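Local atomic coordinates of glycoside transferase (PDB entry 6R2M), a protein that is probably an extracellular glycoside hydrolase acting on exopolysaccharide, with transferase activity also possible. Residues Met57-Leu60 with Val61-Asp65. Numbering follows the deposited sequence.
Sequences MEYL and VEVND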
loop_
_atom_site.group_PDB
_atom_site.type_symbol
_atom_site.label_atom_id
_atom_site.label_comp_id
_atom_site.label_asym_id
_atom_site.label_seq_id
_atom_site.Cartn_x
_atom_site.Cartn_y
_atom_site.Cartn_z
ATOM N N MET A 57 5.186 9.674 2.214
ATOM C CA MET A 57 6.328 9.860 1.319
ATOM C C MET A 57 5.924 9.726 -0.141
ATOM O O MET A 57 6.368 10.512 -0.989
ATOM C CB MET A 57 7.422 8.853 1.657
ATOM C CG MET A 57 8.137 9.199 2.941
ATOM S SD MET A 57 9.236 7.896 3.575
ATOM C CE MET A 57 10.405 7.750 2.206
ATOM N N GLU A 58 5.106 8.714 -0.453
ATOM C CA GLU A 58 4.620 8.530 -1.816
ATOM C C GLU A 58 3.869 9.769 -2.298
ATOM O O GLU A 58 4.112 10.271 -3.406
ATOM C CB GLU A 58 3.738 7.280 -1.856
ATOM C CG GLU A 58 3.199 6.935 -3.211
ATOM C CD GLU A 58 2.437 5.616 -3.202
ATOM O OE1 GLU A 58 2.706 4.773 -2.318
ATOM O OE2 GLU A 58 1.582 5.412 -4.090
ATOM N N TYR A 59 2.959 10.286 -1.467
ATOM C CA TYR A 59 2.221 11.491 -1.813
ATOM C C TYR A 59 3.158 12.671 -2.054
ATOM O O TYR A 59 2.978 13.428 -3.010
ATOM C CB TYR A 59 1.207 11.827 -0.709
ATOM C CG TYR A 59 0.420 13.071 -1.028
ATOM C CD1 TYR A 59 -0.711 13.000 -1.840
ATOM C CD2 TYR A 59 0.837 14.318 -0.576
ATOM C CE1 TYR A 59 -1.433 14.129 -2.161
ATOM C CE2 TYR A 59 0.119 15.472 -0.895
ATOM C CZ TYR A 59 -1.012 15.368 -1.690
ATOM O OH TYR A 59 -1.720 16.513 -2.039
ATOM N N LEU A 60 4.169 12.839 -1.197
ATOM C CA LEU A 60 5.035 14.008 -1.291
ATOM C C LEU A 60 5.862 14.007 -2.568
ATOM O O LEU A 60 6.139 15.077 -3.115
ATOM C CB LEU A 60 5.933 14.080 -0.054
ATOM C CG LEU A 60 5.102 14.308 1.206
ATOM C CD1 LEU A 60 5.971 14.070 2.414
ATOM C CD2 LEU A 60 4.420 15.700 1.270
ATOM N N VAL A 61 6.255 12.831 -3.064
ATOM C CA VAL A 61 6.914 12.779 -4.369
ATOM C C VAL A 61 5.943 13.198 -5.459
ATOM O O VAL A 61 6.301 13.959 -6.371
ATOM C CB VAL A 61 7.493 11.377 -4.631
ATOM C CG1 VAL A 61 8.056 11.287 -6.063
ATOM C CG2 VAL A 61 8.577 11.059 -3.630
ATOM N N GLU A 62 4.690 12.734 -5.368
ATOM C CA GLU A 62 3.700 13.050 -6.390
ATOM C C GLU A 62 3.452 14.553 -6.482
ATOM O O GLU A 62 3.268 15.088 -7.582
ATOM C CB GLU A 62 2.392 12.297 -6.107
ATOM C CG GLU A 62 1.298 12.517 -7.134
ATOM C CD GLU A 62 1.682 12.051 -8.533
ATOM O OE1 GLU A 62 2.480 11.093 -8.666
ATOM O OE2 GLU A 62 1.170 12.655 -9.504
ATOM N N VAL A 63 3.464 15.258 -5.348
ATOM C CA VAL A 63 3.197 16.699 -5.347
ATOM C C VAL A 63 4.483 17.527 -5.349
ATOM O O VAL A 63 4.431 18.743 -5.149
ATOM C CB VAL A 63 2.272 17.120 -4.185
ATOM C CG1 VAL A 63 0.929 16.405 -4.291
ATOM C CG2 VAL A 63 2.908 16.873 -2.804
ATOM N N ASN A 64 5.635 16.899 -5.586
ATOM C CA ASN A 64 6.892 17.619 -5.824
ATOM C C ASN A 64 7.321 18.433 -4.612
ATOM O O ASN A 64 7.703 19.594 -4.733
ATOM C CB ASN A 64 6.797 18.524 -7.063
ATOM C CG ASN A 64 8.157 19.050 -7.502
ATOM O OD1 ASN A 64 9.137 18.307 -7.507
ATOM N ND2 ASN A 64 8.228 20.337 -7.831
ATOM N N ASP A 65 7.249 17.837 -3.422
ATOM C CA ASP A 65 7.582 18.550 -2.185
ATOM C C ASP A 65 8.835 17.942 -1.552
ATOM O O ASP A 65 8.768 17.109 -0.647
ATOM C CB ASP A 65 6.389 18.534 -1.224
ATOM C CG ASP A 65 6.623 19.393 0.014
ATOM O OD1 ASP A 65 7.738 19.932 0.188
ATOM O OD2 ASP A 65 5.682 19.524 0.825
#
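Over one face of the Tyr59 ring lies the CG1 methyl of Val63, one helical turn on, in a CH-pi contact 3.9 Å from the ring centroid and 30° off its normal. The methyl sits nearer the hydroxyl end than the middle, with Val63 CG1 3.4 Å from Tyr59 CZ, while Val63 CG2 approaches the ring at CE2. Tyr59 OH is hydrogen-bonded to Lys312 NZ, and Val22 and Gln23 of helix 21-29 also pack on the side chain. With chi1 near 180°, Tyr59 places its ring beside its own carbonyl carbon, where the Val63 methyl meets it. The same residues are joined through the backbone, Val63 N donating to Tyr59 O at 3.0 Å. The carboxylate of Asp65 runs beside Leu60, pointing the same way, with OD2 4.1 Å from Leu60 CD2; that oxygen is gripped by Thr68 and Gln23. Asn64, with positive phi, turns the chain so that Asp65 N reaches back to Leu60 O (3.0 Å, N-H...O 171°) and Asn64 N to Val61 O (3.1 Å). These bonds form a Schellman motif with Asn64 as its C-prime residue, ending helix 50-62 directly before Asp65, whose side chain begins helix 66-79 as its N-cap.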